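Local coordinates for probable secreted solute-binding lipoprotein (Streptomyces coelicolor, PDB 3I3V) that probably binds a solute outside the cell membrane for import, as a lipid-tethered member of the extracellular solute-binding protein family, at residues C[11-16]-C[52-57]; C[77-80]-C[84-87]; C[107-112]-C[289-294]. One frame throughout, in Å; residues are numbered along the deposited sequence.

Overall arrangement
All three contacts are largely buried and lie on the same side of the chain's centre, in the lobe built on the four-stranded sheet 41-46, 9-14, 67-70, 289-292. Interactions 1 and 3 each join one strand of that sheet to a helix or to the end of one; interaction 2 brings the loop after the short helix 79-82 back against its first residues. Interaction 2 is the one in which hydrogen bonds cross between the segments, as suits a helix terminus; interaction 1 is an imidazole edge against a helix, and interaction 3 pairs two indoles. Interactions 2 and 3 have centres about 7 Å apart, and Trp79 and Trp291 touch, while Tyr55 and Glu56 tie interaction 1 to interaction 2.

Interaction 1 of 3, residues C[11-16]-C[52-57]; sequences VVHTQL and AQVYET
His13 presents the edge of its imidazole to Val54 and Tyr55 on helix 51-60. Its CE1 meets Val54 CG1 at 3.7 Å, the two side chains crossing at about a right angle. On the neighbouring corner, His13 ND1 lies 3.8 Å from Tyr55 CB. That ND1 also sits in the plane of the phenol ring, at its edge, 4.0 Å from Tyr55 CD1, a rim-to-rim meeting with no stacking. The contact is van der Waals throughout. With CG anti to the backbone N (chi1 173°), Tyr55 turns a ring edge to ND1, the side chains crossing obliquely. Strand 9-14 here runs beneath a beta-alpha-beta crossover of the solute-binding fold: helix 51-60 links the parallel strands 41-46 and 67-70, on either side of strand 9-14. His13 faces this helix, whereas Val12 and Thr14 pack on Tyr26 of helix 23-36. A ring whose CE1 and ND1 meet the helix while NE2 is hydrogen-bonded to Asn47 suits the place. With an alanine here, Asn47 would probably lose its ring partner and a gap would be likely to open beside Val54 and Tyr55. Farther out, Tyr55 is held at its tip by a hydrogen bond from OH to Ala84 O, and its ring meets that of Trp79.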
loop_
_atom_site.group_PDB
_atom_site.type_symbol
_atom_site.label_atom_id
_atom_site.label_comp_id
_atom_site.label_asym_id
_atom_site.label_seq_id
_atom_site.Cartn_x
_atom_site.Cartn_y
_atom_site.Cartn_z
ATOM N N VAL C 11 37.959 9.392 32.096
ATOM C CA VAL C 11 39.264 9.988 32.416
ATOM C C VAL C 11 40.168 9.736 31.223
ATOM O O VAL C 11 40.356 8.593 30.805
ATOM C CB VAL C 11 39.909 9.352 33.665
ATOM C CG1 VAL C 11 41.223 10.057 33.981
ATOM C CG2 VAL C 11 38.960 9.433 34.848
ATOM N N VAL C 12 40.728 10.817 30.690
ATOM C CA VAL C 12 41.593 10.771 29.522
ATOM C C VAL C 12 43.024 11.210 29.841
ATOM O O VAL C 12 43.247 12.336 30.279
ATOM C CB VAL C 12 41.038 11.696 28.403
ATOM C CG1 VAL C 12 41.985 11.725 27.215
ATOM C CG2 VAL C 12 39.663 11.223 27.980
ATOM N N HIS C 13 43.981 10.310 29.610
ATOM C CA HIS C 13 45.401 10.585 29.826
ATOM C C HIS C 13 45.938 11.011 28.463
ATOM O O HIS C 13 46.077 10.184 27.566
ATOM C CB HIS C 13 46.119 9.323 30.316
ATOM C CG HIS C 13 47.378 9.605 31.070
ATOM N ND1 HIS C 13 48.150 8.618 31.623
ATOM C CD2 HIS C 13 47.975 10.783 31.375
ATOM C CE1 HIS C 13 49.180 9.171 32.250
ATOM N NE2 HIS C 13 49.093 10.476 32.114
ATOM N N THR C 14 46.250 12.298 28.330
ATOM C CA THR C 14 46.678 12.894 27.062
ATOM C C THR C 14 47.955 13.698 27.064
ATOM O O THR C 14 48.306 14.312 28.063
ATOM C CB THR C 14 45.635 13.901 26.573
ATOM O OG1 THR C 14 44.330 13.444 26.929
ATOM C CG2 THR C 14 45.732 14.099 25.087
ATOM N N GLN C 15 48.597 13.753 25.900
ATOM C CA GLN C 15 49.807 14.544 25.712
ATOM C C GLN C 15 49.388 15.932 25.249
ATOM O O GLN C 15 50.213 16.840 25.183
ATOM C CB GLN C 15 50.705 13.919 24.651
ATOM C CG GLN C 15 51.415 12.669 25.112
ATOM C CD GLN C 15 52.386 12.149 24.083
ATOM O OE1 GLN C 15 52.038 11.998 22.909
ATOM N NE2 GLN C 15 53.614 11.861 24.514
ATOM N N LEU C 16 48.104 16.077 24.919
ATOM C CA LEU C 16 47.544 17.342 24.456
ATOM C C LEU C 16 46.927 18.097 25.621
ATOM O O LEU C 16 46.381 17.484 26.542
ATOM C CB LEU C 16 46.445 17.106 23.414
ATOM C CG LEU C 16 46.792 16.413 22.100
ATOM C CD1 LEU C 16 45.575 16.441 21.193
ATOM C CD2 LEU C 16 47.970 17.113 21.434
ATOM N N ALA C 52 53.725 7.790 28.808
ATOM C CA ALA C 52 53.795 6.336 28.758
ATOM C C ALA C 52 54.251 5.760 30.101
ATOM O O ALA C 52 53.659 4.802 30.595
ATOM C CB ALA C 52 54.746 5.904 27.652
ATOM N N GLN C 53 55.298 6.339 30.687
ATOM C CA GLN C 53 55.812 5.874 31.977
ATOM C C GLN C 53 54.761 6.065 33.058
ATOM O O GLN C 53 54.500 5.158 33.841
ATOM C CB GLN C 53 57.088 6.644 32.388
ATOM C CG GLN C 53 58.360 6.362 31.562
ATOM C CD GLN C 53 58.350 6.961 30.145
ATOM O OE1 GLN C 53 59.299 6.760 29.376
ATOM N NE2 GLN C 53 57.288 7.693 29.797
ATOM N N VAL C 54 54.165 7.257 33.100
ATOM C CA VAL C 54 53.145 7.571 34.094
ATOM C C VAL C 54 51.934 6.677 33.924
ATOM O O VAL C 54 51.324 6.268 34.908
ATOM C CB VAL C 54 52.681 9.029 33.982
ATOM C CG1 VAL C 54 51.593 9.325 35.025
ATOM C CG2 VAL C 54 53.869 9.953 34.166
ATOM N N TYR C 55 51.579 6.382 32.676
ATOM C CA TYR C 55 50.436 5.513 32.433
ATOM C C TYR C 55 50.710 4.084 32.935
ATOM O O TYR C 55 49.838 3.453 33.521
ATOM C CB TYR C 55 50.087 5.469 30.947
ATOM C CG TYR C 55 49.011 4.454 30.630
ATOM C CD1 TYR C 55 47.671 4.718 30.897
ATOM C CD2 TYR C 55 49.343 3.210 30.101
ATOM C CE1 TYR C 55 46.690 3.765 30.650
ATOM C CE2 TYR C 55 48.372 2.253 29.847
ATOM C CZ TYR C 55 47.046 2.539 30.125
ATOM O OH TYR C 55 46.091 1.586 29.872
ATOM N N GLU C 56 51.917 3.577 32.704
ATOM C CA GLU C 56 52.253 2.222 33.150
ATOM C C GLU C 56 52.226 2.120 34.673
ATOM O O GLU C 56 51.788 1.116 35.236
ATOM C CB GLU C 56 53.616 1.804 32.583
ATOM C CG GLU C 56 53.579 1.711 31.068
ATOM C CD GLU C 56 54.902 1.321 30.445
ATOM O OE1 GLU C 56 55.882 1.126 31.195
ATOM O OE2 GLU C 56 54.957 1.211 29.198
ATOM N N THR C 57 52.668 3.171 35.349
ATOM C CA THR C 57 52.638 3.161 36.803
ATOM C C THR C 57 51.180 3.139 37.272
ATOM O O THR C 57 50.859 2.521 38.285
ATOM C CB THR C 57 53.329 4.395 37.383
ATOM O OG1 THR C 57 54.653 4.498 36.845
ATOM C CG2 THR C 57 53.399 4.294 38.899
#

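Interaction 2 of 3, residues C[77-80]-C[84-87]; sequences LAWT and ATVD
The C-terminal end of the short helix 79-82 is closed here by a backbone turn, in which the carbonyl of Trp79 receives the chain as it leaves the helix. Ala84 N donates to Trp79 O at 2.9 Å, in a bent bond. This bond spans five residues, one more than in an alpha-helix, a pattern common at helix ends. Thr85 N adds a second, weak bond to Trp79 O at 3.5 Å. The side chains follow the fold-back. A chi1 of -74° turns the Trp79 indole away from its own carbonyl carbon and beside the returning chain, where CD1 lies 4.0 Å from Ala84 CB; the small methyl lets the chain turn close beside the indole. Thr85 CB packs on Trp79 CB at 3.9 Å, and Thr85 OG1 lies 3.9 Å from Trp79 CE3. That hydroxyl is buried with no polar partner in the model, so its role in this contact is probably one of packing. The indole runs between helix 51-60, where Trp79 NE1 is hydrogen-bonded to Glu56 OE2, and strand 289-292, where its ring meets Trp291 edge-to-face. Past the turn, Val86 hydrogen-bonds through its backbone to Ile292 of that strand.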
loop_
_atom_site.group_PDB
_atom_site.type_symbol
_atom_site.label_atom_id
_atom_site.label_comp_id
_atom_site.label_asym_id
_atom_site.label_seq_id
_atom_site.Cartn_x
_atom_site.Cartn_y
_atom_site.Cartn_z
ATOM N N LEU C 77 54.703 0.747 21.748
ATOM C CA LEU C 77 54.720 -0.311 20.751
ATOM C C LEU C 77 54.581 -1.668 21.457
ATOM O O LEU C 77 54.236 -2.674 20.837
ATOM C CB LEU C 77 56.048 -0.241 19.999
ATOM C CG LEU C 77 56.180 -0.370 18.482
ATOM C CD1 LEU C 77 54.909 -0.000 17.767
ATOM C CD2 LEU C 77 57.332 0.532 18.046
ATOM N N ALA C 78 54.836 -1.675 22.761
ATOM C CA ALA C 78 54.772 -2.891 23.567
ATOM C C ALA C 78 53.491 -3.045 24.379
ATOM O O ALA C 78 53.296 -4.070 25.022
ATOM C CB ALA C 78 55.970 -2.945 24.519
ATOM N N TRP C 79 52.623 -2.042 24.353
ATOM C CA TRP C 79 51.383 -2.093 25.128
ATOM C C TRP C 79 50.366 -3.132 24.689
ATOM O O TRP C 79 49.736 -3.768 25.524
ATOM C CB TRP C 79 50.692 -0.722 25.126
ATOM C CG TRP C 79 51.355 0.306 25.994
ATOM C CD1 TRP C 79 52.421 0.114 26.833
ATOM C CD2 TRP C 79 50.946 1.668 26.173
ATOM N NE1 TRP C 79 52.692 1.267 27.525
ATOM C CE2 TRP C 79 51.804 2.238 27.139
ATOM C CE3 TRP C 79 49.938 2.462 25.609
ATOM C CZ2 TRP C 79 51.684 3.570 27.556
ATOM C CZ3 TRP C 79 49.820 3.787 26.027
ATOM C CH2 TRP C 79 50.689 4.325 26.989
ATOM N N THR C 80 50.197 -3.290 23.384
ATOM C CA THR C 80 49.206 -4.215 22.861
ATOM C C THR C 80 49.469 -5.676 23.201
ATOM O O THR C 80 48.582 -6.367 23.688
ATOM C CB THR C 80 49.065 -4.082 21.328
ATOM O OG1 THR C 80 48.818 -2.713 20.991
ATOM C CG2 THR C 80 47.899 -4.913 20.823
ATOM N N ALA C 84 48.521 -3.906 28.200
ATOM C CA ALA C 84 48.399 -2.684 29.002
ATOM C C ALA C 84 47.300 -1.857 28.318
ATOM O O ALA C 84 46.678 -0.970 28.915
ATOM C CB ALA C 84 49.715 -1.916 29.015
ATOM N N THR C 85 47.052 -2.212 27.062
ATOM C CA THR C 85 46.059 -1.559 26.223
ATOM C C THR C 85 45.343 -2.637 25.386
ATOM O O THR C 85 45.991 -3.533 24.860
ATOM C CB THR C 85 46.787 -0.518 25.346
ATOM O OG1 THR C 85 46.460 0.794 25.819
ATOM C CG2 THR C 85 46.442 -0.675 23.900
ATOM N N VAL C 86 44.018 -2.559 25.262
ATOM C CA VAL C 86 43.276 -3.583 24.522
ATOM C C VAL C 86 43.196 -3.416 22.999
ATOM O O VAL C 86 43.362 -2.312 22.467
ATOM C CB VAL C 86 41.823 -3.748 25.072
ATOM C CG1 VAL C 86 41.860 -4.095 26.559
ATOM C CG2 VAL C 86 41.013 -2.478 24.835
ATOM N N ASP C 87 42.944 -4.532 22.310
ATOM C CA ASP C 87 42.816 -4.548 20.854
ATOM C C ASP C 87 41.621 -3.673 20.526
ATOM O O ASP C 87 40.531 -3.865 21.061
ATOM C CB ASP C 87 42.563 -5.965 20.331
ATOM C CG ASP C 87 42.482 -6.022 18.804
ATOM O OD1 ASP C 87 42.473 -4.950 18.159
ATOM O OD2 ASP C 87 42.427 -7.141 18.245
#

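Interaction 3 of 3, residues C[107-112]-C[289-294]; sequences ADWTDD and GFWISP
Trp291 sets CG anti to its carbonyl carbon (chi1 -55°), and from the other segment the chi1 of Trp109, -86°, swings its indole over to the strand, where the six-membered rings meet. Trp109 CZ3 touches Trp291 CZ2 at 3.5 Å and Trp291 CE2 at 3.9 Å. Trp291 CZ2 lies in the plane of the Trp109 ring, at its edge. The planes are inclined at 75° with centroids 5.7 Å apart, an oblique aromatic pair. The closest atoms belong to the benzo rings; the nitrogens have their own partners, Trp109 NE1 with Tyr285 O and Trp291 NE1 with Val70 O. Strand 289-292 is the antiparallel member of a sheet ordered 2-1-3-4, added after the chain has returned from the other lobe, consistent with the topology of type II periplasmic binding proteins. Trp109, the first residue past helix 103-108 to leave helical geometry, packs a helix end against a strand far away in sequence. Trp109 CZ2 also lies 4.1 Å from Gly289 CA. Glycine suits that place, since a beta carbon would come within 2.9 Å of Trp109 CZ2. Beyond the strand, Ser293 caps the next helix, its OG hydrogen-bonded to Gly296 N.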
loop_
_atom_site.group_PDB
_atom_site.type_symbol
_atom_site.label_atom_id
_atom_site.label_comp_id
_atom_site.label_asym_id
_atom_site.label_seq_id
_atom_site.Cartn_x
_atom_site.Cartn_y
_atom_site.Cartn_z
ATOM N N ALA C 107 46.560 0.532 8.429
ATOM C CA ALA C 107 47.535 -0.531 8.258
ATOM C C ALA C 107 48.731 -0.321 9.181
ATOM O O ALA C 107 49.173 -1.246 9.874
ATOM C CB ALA C 107 47.996 -0.582 6.810
ATOM N N ASP C 108 49.252 0.902 9.190
ATOM C CA ASP C 108 50.407 1.228 10.018
ATOM C C ASP C 108 50.120 1.105 11.514
ATOM O O ASP C 108 51.053 0.996 12.321
ATOM C CB ASP C 108 50.913 2.642 9.692
ATOM C CG ASP C 108 51.592 2.731 8.324
ATOM O OD1 ASP C 108 52.156 3.800 8.010
ATOM O OD2 ASP C 108 51.559 1.743 7.562
ATOM N N TRP C 109 48.841 1.121 11.887
ATOM C CA TRP C 109 48.465 1.002 13.298
ATOM C C TRP C 109 48.064 -0.427 13.671
ATOM O O TRP C 109 47.594 -0.665 14.788
ATOM C CB TRP C 109 47.307 1.946 13.652
ATOM C CG TRP C 109 47.716 3.341 14.036
ATOM C CD1 TRP C 109 47.734 4.444 13.227
ATOM C CD2 TRP C 109 48.140 3.792 15.335
ATOM N NE1 TRP C 109 48.133 5.547 13.939
ATOM C CE2 TRP C 109 48.395 5.178 15.232
ATOM C CE3 TRP C 109 48.335 3.158 16.570
ATOM C CZ2 TRP C 109 48.827 5.946 16.324
ATOM C CZ3 TRP C 109 48.765 3.927 17.661
ATOM C CH2 TRP C 109 49.008 5.305 17.525
ATOM N N THR C 110 48.246 -1.360 12.735
ATOM C CA THR C 110 47.918 -2.777 12.939
ATOM C C THR C 110 49.211 -3.572 13.099
ATOM O O THR C 110 50.142 -3.398 12.314
ATOM C CB THR C 110 47.159 -3.360 11.733
ATOM O OG1 THR C 110 45.978 -2.586 11.483
ATOM C CG2 THR C 110 46.773 -4.810 11.998
ATOM N N ASP C 111 49.264 -4.442 14.107
ATOM C CA ASP C 111 50.458 -5.251 14.352
ATOM C C ASP C 111 50.422 -6.561 13.567
ATOM O O ASP C 111 49.560 -6.751 12.709
ATOM C CB ASP C 111 50.623 -5.556 15.851
ATOM C CG ASP C 111 49.490 -6.409 16.415
ATOM O OD1 ASP C 111 48.826 -7.126 15.634
ATOM O OD2 ASP C 111 49.271 -6.374 17.647
ATOM N N ASP C 112 51.360 -7.455 13.876
ATOM C CA ASP C 112 51.463 -8.753 13.209
ATOM C C ASP C 112 50.254 -9.660 13.412
ATOM O O ASP C 112 49.898 -10.422 12.513
ATOM C CB ASP C 112 52.714 -9.500 13.679
ATOM C CG ASP C 112 53.995 -8.817 13.259
ATOM O OD1 ASP C 112 53.921 -7.882 12.434
ATOM O OD2 ASP C 112 55.078 -9.218 13.745
ATOM N N GLY C 289 47.308 8.966 18.900
ATOM C CA GLY C 289 46.152 8.146 18.584
ATOM C C GLY C 289 45.389 7.871 19.869
ATOM O O GLY C 289 45.907 8.154 20.955
ATOM N N PHE C 290 44.171 7.330 19.754
ATOM C CA PHE C 290 43.328 7.019 20.916
ATOM C C PHE C 290 43.476 5.556 21.360
ATOM O O PHE C 290 43.183 4.637 20.592
ATOM C CB PHE C 290 41.842 7.281 20.587
ATOM C CG PHE C 290 41.497 8.742 20.388
ATOM C CD1 PHE C 290 41.320 9.591 21.478
ATOM C CD2 PHE C 290 41.329 9.264 19.101
ATOM C CE1 PHE C 290 40.975 10.942 21.294
ATOM C CE2 PHE C 290 40.987 10.607 18.917
ATOM C CZ PHE C 290 40.809 11.445 20.018
ATOM N N TRP C 291 43.911 5.336 22.599
ATOM C CA TRP C 291 44.067 3.978 23.108
ATOM C C TRP C 291 43.019 3.725 24.187
ATOM O O TRP C 291 42.636 4.648 24.910
ATOM C CB TRP C 291 45.463 3.768 23.708
ATOM C CG TRP C 291 46.601 4.082 22.786
ATOM C CD1 TRP C 291 46.891 5.293 22.221
ATOM C CD2 TRP C 291 47.643 3.186 22.370
ATOM N NE1 TRP C 291 48.050 5.208 21.488
ATOM C CE2 TRP C 291 48.534 3.929 21.562
ATOM C CE3 TRP C 291 47.912 1.830 22.605
ATOM C CZ2 TRP C 291 49.676 3.362 20.989
ATOM C CZ3 TRP C 291 49.045 1.267 22.037
ATOM C CH2 TRP C 291 49.915 2.031 21.240
ATOM N N ILE C 292 42.553 2.483 24.299
ATOM C CA ILE C 292 41.565 2.165 25.326
ATOM C C ILE C 292 42.155 1.208 26.355
ATOM O O ILE C 292 42.694 0.165 26.007
ATOM C CB ILE C 292 40.294 1.534 24.726
ATOM C CG1 ILE C 292 39.647 2.514 23.744
ATOM C CG2 ILE C 292 39.310 1.178 25.849
ATOM C CD1 ILE C 292 38.296 2.064 23.235
ATOM N N SER C 293 42.046 1.568 27.627
ATOM C CA SER C 293 42.587 0.732 28.689
ATOM C C SER C 293 41.551 -0.255 29.195
ATOM O O SER C 293 40.370 -0.152 28.863
ATOM C CB SER C 293 43.029 1.594 29.858
ATOM O OG SER C 293 41.891 2.176 30.468
ATOM N N PRO C 294 41.985 -1.249 29.986
ATOM C CA PRO C 294 40.998 -2.206 30.501
ATOM C C PRO C 294 39.958 -1.467 31.345
ATOM O O PRO C 294 38.785 -1.821 31.339
ATOM C CB PRO C 294 41.854 -3.177 31.306
ATOM C CG PRO C 294 43.105 -3.264 30.445
ATOM C CD PRO C 294 43.353 -1.790 30.101
#